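Local coordinates for uric acid degradation bifunctional protein PucL (Bacillus subtilis, PDB 6A4M) that catalyses the oxidation of urate, as the urate oxidase part of a bifunctional protein whose other activity is probably a later decarboxylation step, at residues A[156-161]-A[205-210]; A[210-213]-A[217-220]; A[232-237]-A[248-253]. All coordinates share one frame; numbering follows the deposited sequence.

Interaction 1: residues A[156-161]-A[205-210]; sequences TEQYSE and ENTNDS
Gln158 and Ser160, alternate residues of strand 153-169, face Thr207 and Ser210 on the irregular turn that follows strand 194-204. The backbones are not paired: the CA atoms of Gln158 and Thr207 lie 7.5 Å apart and those of Ser160 and Ser210 8.2 Å apart, so the gap is bridged by side chains and one water. The turn has helical torsions at 207-210, with a backbone bond from Asp209 N to Asn206 O. On the edge paired with strand 139-148, Thr156 and Glu157 both face Lys145, a classic beta bulge.

Gln158 spans the narrower part of the gap, and the water sits at the wider one. Its CG is anti to the backbone N (chi1 -173°) and the chain runs on extended, which brings the amide between Thr207 OG1 and Ser210 CB. These two atoms come over opposite faces of the amide.

The two serines do not meet directly, since Ser160 OG and Ser210 OG are 4.2 Å apart. A water sits between them, 2.9 Å from Ser160 OG, to which it donates, and 2.9 Å from Ser210 OG. Ser160 OG is also hydrogen-bonded to Glu85 and Ser142. With about 158 Å² buried in total, the contact is small and largely polar: a shared water and an amide set between side chains tie the turn to the sheet.

Interaction 2: residues A[210-213]-A[217-220]; sequences SYAS and RYVA
Ala212 CB lies 3.6 Å from Tyr218 CG and about as near to Tyr218 CB, obliquely placed with respect to the ring. This is the closely packed part of the contact, where the two CA atoms are 5.0 Å apart and all the touching residues are buried. The Ala212 methyl is directed toward the tyrosine. Farther along the same ring, Ser210 O comes to the edge, near the ring plane, 3.2 Å from Tyr218 CE1. No hydrogen bond joins the segments. Both belong to the irregular connection from strand 194-204 to helix 221-233, in which Ala220 takes the N-cap position; here the chain folds back on itself before the helix starts. Tyr218 CG is anti to the backbone N (chi1 -179°), which carries the ring past Ala212 and Ser210 so that its hydroxyl can hydrogen-bond to Glu85 and Arg32. Replacing it by an alanine would probably leave Ala212 CB and Ser210 O facing a gap and deprive Glu85 and Arg32 of their shared phenolic partner. On the looser side, the partly exposed Tyr211 points away and stacks on His89, while Arg217 is loose only toward residues 210-213, its NH2 forming a salt bridge with Asp209.

Interaction 3: residues A[232-237]-A[248-253]; sequences FHELET and GCRILA
Arg250 NH2 and Glu234 OE1, 2.8 Å apart, form a salt bridge that links helix 240-254 to the chain near the C-terminal end of helix 221-233. The two consecutive helices lie between strands 194-204 and 258-267, an order consistent with the T-fold of uricases. As a hydrogen bond the pair is weak, because the N-H points well off the oxygen (115° at the hydrogen). The attraction is therefore better read as mainly electrostatic. The side chains come from opposite directions: Glu234 is extended beyond CG, whereas Arg250 is bent at chi2 (76°) and again at chi3. That double bend carries the guanidinium across to the acid, while side-chain contacts with Leu227 and Val231 place Arg250 against helix 221-233. Glu234 is exposed and only 67 Å² is buried between the segments, so this is a surface bridge, from which solvent is likely to take some of the strength. Nearby, the carbonyls of Phe232 and His233 receive hydrogen bonds from Lys169 of strand 153-169. The carboxylate meets the edge of the guanidinium with the two planes 56° apart, and its second oxygen, Glu234 OE2, stays beside the same nitrogen, 3.3 Å from Arg250 NH2.

How the interactions relate
Interactions 1 and 2 are neighbours, their centres 9 Å apart, and share Ser210: the turn that meets strand 153-169 runs straight into the segment that packs on Tyr218. A salt bridge joins them directly, Asp209 OD2 lying 2.9 Å from Arg217 NH2. Together they set the connection from strand 194-204 to helix 221-233 against the large antiparallel sheet, with Glu85 bonded to both Ser160 and Tyr218. Interaction 3 comes later in the chain, its centre about 23 Å and 22 Å from the centres of interactions 1 and 2, and touches neither. Interactions 1 and 2 lie in the connection leading into helix 221-233, interaction 3 near the point where the chain leaves it.

Interaction 1: residues A[156-161]-A[205-210]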
ATOM      1  N   THR A 156       2.995  11.039 -15.692  1.00 50.41           N
ATOM      2  CA  THR A 156       3.602  10.002 -16.559  1.00 50.85           C
ATOM      3  C   THR A 156       3.438   8.600 -15.959  1.00 50.46           C
ATOM      4  O   THR A 156       3.229   7.628 -16.694  1.00 50.55           O
ATOM      5  CB  THR A 156       5.096  10.274 -16.956  1.00 52.43           C
ATOM      6  OG1 THR A 156       5.845   9.050 -16.928  1.00 54.67           O
ATOM      7  CG2 THR A 156       5.811  11.279 -16.054  1.00 53.37           C
ATOM      8  N   GLU A 157       3.551   8.502 -14.634  1.00 48.78           N
ATOM      9  CA  GLU A 157       3.310   7.255 -13.917  1.00 46.89           C
ATOM     10  C   GLU A 157       2.623   7.541 -12.586  1.00 44.21           C
ATOM     11  O   GLU A 157       2.892   8.558 -11.941  1.00 43.21           O
ATOM     12  CB  GLU A 157       4.627   6.513 -13.674  1.00 49.05           C
ATOM     13  CG  GLU A 157       4.455   5.114 -13.090  1.00 51.52           C
ATOM     14  CD  GLU A 157       5.759   4.341 -12.982  1.00 53.93           C
ATOM     15  OE1 GLU A 157       6.831   4.972 -12.818  1.00 54.63           O
ATOM     16  OE2 GLU A 157       5.709   3.091 -13.052  1.00 55.05           O
ATOM     17  N   GLN A 158       1.731   6.637 -12.191  1.00 41.78           N
ATOM     18  CA  GLN A 158       1.097   6.687 -10.880  1.00 40.03           C
ATOM     19  C   GLN A 158       0.576   5.310 -10.493  1.00 38.06           C
ATOM     20  O   GLN A 158      -0.206   4.712 -11.232  1.00 38.39           O
ATOM     21  CB  GLN A 158      -0.064   7.683 -10.866  1.00 40.55           C
ATOM     22  CG  GLN A 158      -0.655   7.898  -9.473  1.00 41.18           C
ATOM     23  CD  GLN A 158      -2.119   8.287  -9.484  1.00 41.39           C
ATOM     24  OE1 GLN A 158      -2.489   9.330  -8.953  1.00 43.36           O
ATOM     25  NE2 GLN A 158      -2.958   7.453 -10.090  1.00 41.10           N
ATOM     26  N   TYR A 159       1.007   4.819  -9.336  1.00 35.68           N
ATOM     27  CA  TYR A 159       0.420   3.621  -8.743  1.00 34.11           C
ATOM     28  C   TYR A 159       0.536   3.652  -7.233  1.00 33.18           C
ATOM     29  O   TYR A 159       1.397   4.336  -6.679  1.00 32.47           O
ATOM     30  CB  TYR A 159       1.063   2.348  -9.303  1.00 33.48           C
ATOM     31  CG  TYR A 159       2.541   2.188  -9.026  1.00 33.23           C
ATOM     32  CD1 TYR A 159       2.991   1.511  -7.886  1.00 33.52           C
ATOM     33  CD2 TYR A 159       3.495   2.681  -9.913  1.00 32.97           C
ATOM     34  CE1 TYR A 159       4.349   1.351  -7.634  1.00 33.18           C
ATOM     35  CE2 TYR A 159       4.853   2.524  -9.671  1.00 32.78           C
ATOM     36  CZ  TYR A 159       5.278   1.859  -8.534  1.00 32.91           C
ATOM     37  OH  TYR A 159       6.624   1.706  -8.293  1.00 32.36           O
ATOM     38  N   SER A 160      -0.364   2.921  -6.584  1.00 33.21           N
ATOM     39  CA  SER A 160      -0.302   2.668  -5.156  1.00 33.83           C
ATOM     40  C   SER A 160      -0.125   1.178  -4.953  1.00 34.51           C
ATOM     41  O   SER A 160      -0.456   0.376  -5.823  1.00 35.46           O
ATOM     42  CB  SER A 160      -1.559   3.167  -4.461  1.00 33.79           C
ATOM     43  OG  SER A 160      -1.586   4.580  -4.473  1.00 33.89           O
ATOM     44  N   GLU A 161       0.392   0.819  -3.789  1.00 35.12           N
ATOM     45  CA  GLU A 161       0.919  -0.512  -3.565  1.00 35.99           C
ATOM     46  C   GLU A 161       0.761  -0.913  -2.112  1.00 35.64           C
ATOM     47  O   GLU A 161       0.855  -0.060  -1.231  1.00 35.63           O
ATOM     48  CB  GLU A 161       2.401  -0.498  -3.940  1.00 37.28           C
ATOM     49  CG  GLU A 161       3.078  -1.853  -4.006  1.00 38.33           C
ATOM     50  CD  GLU A 161       4.472  -1.778  -4.608  1.00 39.41           C
ATOM     51  OE1 GLU A 161       5.084  -0.684  -4.599  1.00 38.81           O
ATOM     52  OE2 GLU A 161       4.960  -2.827  -5.087  1.00 41.46           O
ATOM     53  N   GLU A 205      -7.735   4.119 -13.670  1.00 43.46           N
ATOM     54  CA  GLU A 205      -8.099   4.643 -14.990  1.00 45.99           C
ATOM     55  C   GLU A 205      -8.108   6.171 -14.929  1.00 45.74           C
ATOM     56  O   GLU A 205      -7.527   6.840 -15.782  1.00 44.62           O
ATOM     57  CB  GLU A 205      -9.479   4.125 -15.420  1.00 47.76           C
ATOM     58  CG  GLU A 205      -9.807   4.343 -16.896  1.00 49.05           C
ATOM     59  CD  GLU A 205     -11.294   4.244 -17.207  1.00 50.50           C
ATOM     60  OE1 GLU A 205     -12.051   3.632 -16.421  1.00 51.49           O
ATOM     61  OE2 GLU A 205     -11.713   4.785 -18.252  1.00 52.55           O
ATOM     62  N   ASN A 206      -8.764   6.699 -13.899  1.00 47.28           N
ATOM     63  CA  ASN A 206      -8.846   8.136 -13.648  1.00 48.94           C
ATOM     64  C   ASN A 206      -7.937   8.495 -12.476  1.00 48.58           C
ATOM     65  O   ASN A 206      -8.183   8.096 -11.339  1.00 48.18           O
ATOM     66  CB  ASN A 206     -10.301   8.529 -13.371  1.00 50.04           C
ATOM     67  CG  ASN A 206     -11.163   8.492 -14.626  1.00 51.87           C
ATOM     68  OD1 ASN A 206     -10.718   8.864 -15.716  1.00 53.06           O
ATOM     69  ND2 ASN A 206     -12.404   8.040 -14.479  1.00 53.23           N
ATOM     70  N   THR A 207      -6.893   9.265 -12.765  1.00 48.85           N
ATOM     71  CA  THR A 207      -5.804   9.507 -11.815  1.00 50.40           C
ATOM     72  C   THR A 207      -6.236  10.338 -10.581  1.00 50.15           C
ATOM     73  O   THR A 207      -5.633  10.224  -9.511  1.00 49.54           O
ATOM     74  CB  THR A 207      -4.576  10.120 -12.550  1.00 51.45           C
ATOM     75  OG1 THR A 207      -3.366   9.708 -11.908  1.00 53.19           O
ATOM     76  CG2 THR A 207      -4.636  11.647 -12.622  1.00 51.58           C
ATOM     77  N   ASN A 208      -7.273  11.162 -10.746  1.00 50.09           N
ATOM     78  CA  ASN A 208      -7.910  11.902  -9.640  1.00 49.89           C
ATOM     79  C   ASN A 208      -8.615  11.024  -8.598  1.00 47.57           C
ATOM     80  O   ASN A 208      -8.763  11.440  -7.447  1.00 46.58           O
ATOM     81  CB  ASN A 208      -8.916  12.937 -10.180  1.00 51.71           C
ATOM     82  CG  ASN A 208      -8.246  14.126 -10.857  1.00 54.21           C
ATOM     83  OD1 ASN A 208      -7.021  14.187 -11.005  1.00 55.03           O
ATOM     84  ND2 ASN A 208      -9.062  15.087 -11.277  1.00 56.83           N
ATOM     85  N   ASP A 209      -9.053   9.828  -8.993  1.00 45.99           N
ATOM     86  CA  ASP A 209      -9.683   8.880  -8.060  1.00 45.81           C
ATOM     87  C   ASP A 209      -8.722   8.393  -6.972  1.00 45.76           C
ATOM     88  O   ASP A 209      -9.159   7.946  -5.910  1.00 46.95           O
ATOM     89  CB  ASP A 209     -10.232   7.658  -8.806  1.00 46.31           C
ATOM     90  CG  ASP A 209     -11.331   8.004  -9.799  1.00 46.30           C
ATOM     91  OD1 ASP A 209     -11.715   9.187  -9.913  1.00 46.64           O
ATOM     92  OD2 ASP A 209     -11.816   7.074 -10.473  1.00 47.42           O
ATOM     93  N   SER A 210      -7.421   8.468  -7.251  1.00 45.40           N
ATOM     94  CA  SER A 210      -6.375   8.097  -6.303  1.00 44.89           C
ATOM     95  C   SER A 210      -6.270   8.978  -5.049  1.00 44.83           C
ATOM     96  O   SER A 210      -5.765   8.508  -4.031  1.00 45.19           O
ATOM     97  CB  SER A 210      -5.019   8.091  -7.019  1.00 44.84           C
ATOM     98  OG  SER A 210      -4.014   7.533  -6.202  1.00 44.02           O
TER
HETATM   99  O   HOH W   1      -1.807   5.831  -7.031  1.00 29.79           O

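Interaction 2: residues A[210-213]-A[217-220]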
ATOM      1  N   SER A 210      -7.421   8.468  -7.251  1.00 45.40           N
ATOM      2  CA  SER A 210      -6.375   8.097  -6.303  1.00 44.89           C
ATOM      3  C   SER A 210      -6.270   8.978  -5.049  1.00 44.83           C
ATOM      4  O   SER A 210      -5.765   8.508  -4.031  1.00 45.19           O
ATOM      5  CB  SER A 210      -5.019   8.091  -7.019  1.00 44.84           C
ATOM      6  OG  SER A 210      -4.014   7.533  -6.202  1.00 44.02           O
ATOM      7  N   TYR A 211      -6.734  10.228  -5.111  1.00 44.06           N
ATOM      8  CA  TYR A 211      -6.518  11.195  -4.010  1.00 44.43           C
ATOM      9  C   TYR A 211      -7.651  11.221  -2.971  1.00 44.86           C
ATOM     10  O   TYR A 211      -7.534  11.916  -1.958  1.00 45.14           O
ATOM     11  CB  TYR A 211      -6.261  12.616  -4.556  1.00 43.65           C
ATOM     12  CG  TYR A 211      -5.423  12.647  -5.821  1.00 43.42           C
ATOM     13  CD1 TYR A 211      -4.268  11.863  -5.940  1.00 43.80           C
ATOM     14  CD2 TYR A 211      -5.789  13.444  -6.908  1.00 42.70           C
ATOM     15  CE1 TYR A 211      -3.511  11.871  -7.102  1.00 43.69           C
ATOM     16  CE2 TYR A 211      -5.032  13.462  -8.071  1.00 43.12           C
ATOM     17  CZ  TYR A 211      -3.896  12.670  -8.166  1.00 43.74           C
ATOM     18  OH  TYR A 211      -3.136  12.675  -9.313  1.00 44.23           O
ATOM     19  N   ALA A 212      -8.730  10.475  -3.225  1.00 45.34           N
ATOM     20  CA  ALA A 212      -9.859  10.332  -2.291  1.00 46.47           C
ATOM     21  C   ALA A 212     -10.596  11.642  -1.973  1.00 46.71           C
ATOM     22  O   ALA A 212     -11.134  11.801  -0.872  1.00 46.58           O
ATOM     23  CB  ALA A 212      -9.404   9.647  -1.003  1.00 46.77           C
ATOM     24  N   SER A 213     -10.626  12.567  -2.933  1.00 48.04           N
ATOM     25  CA  SER A 213     -11.401  13.800  -2.783  1.00 49.18           C
ATOM     26  C   SER A 213     -12.878  13.427  -2.861  1.00 49.37           C
ATOM     27  O   SER A 213     -13.670  13.839  -2.013  1.00 49.02           O
ATOM     28  CB  SER A 213     -11.027  14.833  -3.850  1.00 49.75           C
ATOM     29  OG  SER A 213     -11.427  16.131  -3.445  1.00 50.72           O
ATOM     30  N   ARG A 217     -14.526   6.672  -4.697  1.00 43.64           N
ATOM     31  CA  ARG A 217     -13.698   6.197  -5.813  1.00 43.07           C
ATOM     32  C   ARG A 217     -12.246   5.864  -5.414  1.00 41.42           C
ATOM     33  O   ARG A 217     -11.427   5.547  -6.276  1.00 41.83           O
ATOM     34  CB  ARG A 217     -13.721   7.239  -6.941  1.00 44.78           C
ATOM     35  CG  ARG A 217     -15.138   7.667  -7.320  1.00 45.81           C
ATOM     36  CD  ARG A 217     -15.227   8.500  -8.594  1.00 46.35           C
ATOM     37  NE  ARG A 217     -14.611   7.855  -9.756  1.00 47.39           N
ATOM     38  CZ  ARG A 217     -15.090   6.785 -10.398  1.00 47.20           C
ATOM     39  NH1 ARG A 217     -16.228   6.193 -10.029  1.00 47.36           N
ATOM     40  NH2 ARG A 217     -14.417   6.300 -11.440  1.00 46.67           N
ATOM     41  N   TYR A 218     -11.937   5.911  -4.119  1.00 38.67           N
ATOM     42  CA  TYR A 218     -10.605   5.577  -3.615  1.00 37.07           C
ATOM     43  C   TYR A 218     -10.497   4.082  -3.316  1.00 36.67           C
ATOM     44  O   TYR A 218     -11.412   3.497  -2.723  1.00 35.75           O
ATOM     45  CB  TYR A 218     -10.323   6.364  -2.337  1.00 35.97           C
ATOM     46  CG  TYR A 218      -8.958   6.129  -1.720  1.00 34.70           C
ATOM     47  CD1 TYR A 218      -7.802   6.614  -2.332  1.00 33.76           C
ATOM     48  CD2 TYR A 218      -8.824   5.451  -0.505  1.00 33.59           C
ATOM     49  CE1 TYR A 218      -6.552   6.418  -1.757  1.00 33.24           C
ATOM     50  CE2 TYR A 218      -7.578   5.254   0.074  1.00 32.89           C
ATOM     51  CZ  TYR A 218      -6.446   5.738  -0.555  1.00 32.41           C
ATOM     52  OH  TYR A 218      -5.206   5.556   0.006  1.00 31.77           O
ATOM     53  N   VAL A 219      -9.376   3.486  -3.724  1.00 35.67           N
ATOM     54  CA  VAL A 219      -9.050   2.096  -3.403  1.00 35.01           C
ATOM     55  C   VAL A 219      -8.043   2.096  -2.253  1.00 34.01           C
ATOM     56  O   VAL A 219      -6.877   2.452  -2.438  1.00 34.32           O
ATOM     57  CB  VAL A 219      -8.468   1.354  -4.627  1.00 35.05           C
ATOM     58  CG1 VAL A 219      -8.208  -0.112  -4.295  1.00 34.83           C
ATOM     59  CG2 VAL A 219      -9.414   1.484  -5.818  1.00 35.44           C
ATOM     60  N   ALA A 220      -8.503   1.709  -1.069  1.00 32.75           N
ATOM     61  CA  ALA A 220      -7.647   1.651   0.111  1.00 32.77           C
ATOM     62  C   ALA A 220      -6.807   0.373   0.102  1.00 32.36           C
ATOM     63  O   ALA A 220      -7.277  -0.691  -0.315  1.00 32.05           O
ATOM     64  CB  ALA A 220      -8.485   1.728   1.380  1.00 32.82           C
TER

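Interaction 3: residues A[232-237]-A[248-253]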
ATOM      1  N   PHE A 232      -7.568 -16.962  -1.482  1.00 43.06           N
ATOM      2  CA  PHE A 232      -6.468 -17.700  -0.811  1.00 43.93           C
ATOM      3  C   PHE A 232      -7.050 -18.602   0.263  1.00 43.86           C
ATOM      4  O   PHE A 232      -6.783 -19.800   0.255  1.00 44.34           O
ATOM      5  CB  PHE A 232      -5.369 -16.787  -0.203  1.00 43.07           C
ATOM      6  CG  PHE A 232      -4.102 -17.504   0.232  1.00 43.66           C
ATOM      7  CD1 PHE A 232      -3.711 -18.746  -0.293  1.00 43.38           C
ATOM      8  CD2 PHE A 232      -3.264 -16.895   1.165  1.00 43.81           C
ATOM      9  CE1 PHE A 232      -2.535 -19.360   0.128  1.00 43.54           C
ATOM     10  CE2 PHE A 232      -2.087 -17.505   1.583  1.00 43.98           C
ATOM     11  CZ  PHE A 232      -1.720 -18.738   1.061  1.00 43.57           C
ATOM     12  N   HIS A 233      -7.824 -18.029   1.186  1.00 43.86           N
ATOM     13  CA  HIS A 233      -8.620 -18.822   2.125  1.00 45.49           C
ATOM     14  C   HIS A 233      -9.571 -19.752   1.379  1.00 46.46           C
ATOM     15  O   HIS A 233      -9.602 -20.950   1.651  1.00 47.46           O
ATOM     16  CB  HIS A 233      -9.430 -17.924   3.071  1.00 45.51           C
ATOM     17  CG  HIS A 233     -10.368 -18.678   3.967  1.00 46.49           C
ATOM     18  ND1 HIS A 233     -11.415 -19.438   3.490  1.00 47.40           N
ATOM     19  CD2 HIS A 233     -10.422 -18.779   5.315  1.00 46.98           C
ATOM     20  CE1 HIS A 233     -12.066 -19.981   4.503  1.00 47.06           C
ATOM     21  NE2 HIS A 233     -11.485 -19.593   5.623  1.00 46.84           N
ATOM     22  N   GLU A 234     -10.351 -19.190   0.457  1.00 48.15           N
ATOM     23  CA  GLU A 234     -11.411 -19.942  -0.224  1.00 50.30           C
ATOM     24  C   GLU A 234     -10.908 -20.884  -1.321  1.00 50.58           C
ATOM     25  O   GLU A 234     -11.535 -21.913  -1.574  1.00 51.75           O
ATOM     26  CB  GLU A 234     -12.490 -18.999  -0.776  1.00 50.95           C
ATOM     27  CG  GLU A 234     -12.122 -18.221  -2.030  1.00 51.49           C
ATOM     28  CD  GLU A 234     -13.288 -17.412  -2.553  1.00 52.34           C
ATOM     29  OE1 GLU A 234     -13.689 -17.629  -3.716  1.00 52.60           O
ATOM     30  OE2 GLU A 234     -13.815 -16.565  -1.797  1.00 52.02           O
ATOM     31  N   LEU A 235      -9.802 -20.527  -1.977  1.00 50.68           N
ATOM     32  CA  LEU A 235      -9.216 -21.373  -3.020  1.00 51.68           C
ATOM     33  C   LEU A 235      -8.602 -22.627  -2.403  1.00 53.17           C
ATOM     34  O   LEU A 235      -7.857 -22.538  -1.427  1.00 53.49           O
ATOM     35  CB  LEU A 235      -8.150 -20.615  -3.813  1.00 52.11           C
ATOM     36  CG  LEU A 235      -8.612 -19.374  -4.584  1.00 53.11           C
ATOM     37  CD1 LEU A 235      -7.412 -18.669  -5.197  1.00 53.79           C
ATOM     38  CD2 LEU A 235      -9.634 -19.721  -5.657  1.00 52.86           C
ATOM     39  N   GLU A 236      -8.932 -23.788  -2.973  1.00 54.03           N
ATOM     40  CA  GLU A 236      -8.450 -25.075  -2.478  1.00 54.89           C
ATOM     41  C   GLU A 236      -7.085 -25.389  -3.083  1.00 55.61           C
ATOM     42  O   GLU A 236      -6.947 -25.441  -4.306  1.00 54.41           O
ATOM     43  CB  GLU A 236      -9.443 -26.189  -2.825  1.00 54.90           C
ATOM     44  N   THR A 237      -6.091 -25.591  -2.215  1.00 57.58           N
ATOM     45  CA  THR A 237      -4.718 -25.983  -2.587  1.00 59.89           C
ATOM     46  C   THR A 237      -4.165 -25.327  -3.873  1.00 60.19           C
ATOM     47  O   THR A 237      -3.653 -26.015  -4.765  1.00 60.85           O
ATOM     48  CB  THR A 237      -4.579 -27.537  -2.618  1.00 61.47           C
ATOM     49  OG1 THR A 237      -3.226 -27.904  -2.917  1.00 63.89           O
ATOM     50  CG2 THR A 237      -5.539 -28.200  -3.634  1.00 61.03           C
ATOM     51  N   GLY A 248      -6.104 -10.748  -8.320  1.00 42.42           N
ATOM     52  CA  GLY A 248      -6.154  -9.661  -9.295  1.00 43.24           C
ATOM     53  C   GLY A 248      -7.534  -9.450  -9.886  1.00 43.84           C
ATOM     54  O   GLY A 248      -8.061  -8.334  -9.854  1.00 43.66           O
ATOM     55  N   CYS A 249      -8.117 -10.528 -10.411  1.00 44.02           N
ATOM     56  CA  CYS A 249      -9.471 -10.493 -10.981  1.00 44.08           C
ATOM     57  C   CYS A 249     -10.508 -10.012  -9.962  1.00 43.19           C
ATOM     58  O   CYS A 249     -11.383  -9.213 -10.298  1.00 42.83           O
ATOM     59  CB  CYS A 249      -9.877 -11.869 -11.539  1.00 44.60           C
ATOM     60  SG  CYS A 249      -9.054 -12.334 -13.086  1.00 45.95           S
ATOM     61  N   ARG A 250     -10.394 -10.487  -8.723  1.00 42.79           N
ATOM     62  CA  ARG A 250     -11.320 -10.092  -7.660  1.00 43.85           C
ATOM     63  C   ARG A 250     -11.199  -8.607  -7.307  1.00 42.92           C
ATOM     64  O   ARG A 250     -12.211  -7.948  -7.070  1.00 42.19           O
ATOM     65  CB  ARG A 250     -11.107 -10.949  -6.408  1.00 45.22           C
ATOM     66  CG  ARG A 250     -12.191 -10.784  -5.349  1.00 47.07           C
ATOM     67  CD  ARG A 250     -13.486 -11.503  -5.698  1.00 48.52           C
ATOM     68  NE  ARG A 250     -13.589 -12.780  -4.985  1.00 50.69           N
ATOM     69  CZ  ARG A 250     -13.215 -13.976  -5.450  1.00 51.14           C
ATOM     70  NH1 ARG A 250     -12.703 -14.140  -6.675  1.00 51.06           N
ATOM     71  NH2 ARG A 250     -13.365 -15.039  -4.669  1.00 51.36           N
ATOM     72  N   ILE A 251      -9.970  -8.091  -7.264  1.00 42.69           N
ATOM     73  CA  ILE A 251      -9.729  -6.658  -7.029  1.00 42.52           C
ATOM     74  C   ILE A 251     -10.323  -5.811  -8.165  1.00 42.30           C
ATOM     75  O   ILE A 251     -10.958  -4.788  -7.907  1.00 41.29           O
ATOM     76  CB  ILE A 251      -8.217  -6.350  -6.841  1.00 42.27           C
ATOM     77  CG1 ILE A 251      -7.719  -6.936  -5.511  1.00 41.95           C
ATOM     78  CG2 ILE A 251      -7.938  -4.846  -6.872  1.00 42.09           C
ATOM     79  CD1 ILE A 251      -6.218  -7.137  -5.447  1.00 41.65           C
ATOM     80  N   LEU A 252     -10.111  -6.240  -9.408  1.00 42.56           N
ATOM     81  CA  LEU A 252     -10.673  -5.551 -10.574  1.00 43.12           C
ATOM     82  C   LEU A 252     -12.201  -5.594 -10.594  1.00 43.44           C
ATOM     83  O   LEU A 252     -12.841  -4.602 -10.944  1.00 43.73           O
ATOM     84  CB  LEU A 252     -10.122  -6.134 -11.877  1.00 42.83           C
ATOM     85  CG  LEU A 252      -8.639  -5.876 -12.147  1.00 43.27           C
ATOM     86  CD1 LEU A 252      -8.175  -6.704 -13.331  1.00 43.65           C
ATOM     87  CD2 LEU A 252      -8.353  -4.401 -12.392  1.00 43.82           C
ATOM     88  N   ALA A 253     -12.773  -6.737 -10.218  1.00 44.03           N
ATOM     89  CA  ALA A 253     -14.228  -6.884 -10.108  1.00 45.44           C
ATOM     90  C   ALA A 253     -14.810  -5.941  -9.053  1.00 46.24           C
ATOM     91  O   ALA A 253     -15.811  -5.261  -9.299  1.00 46.83           O
ATOM     92  CB  ALA A 253     -14.595  -8.326  -9.779  1.00 45.22           C
TER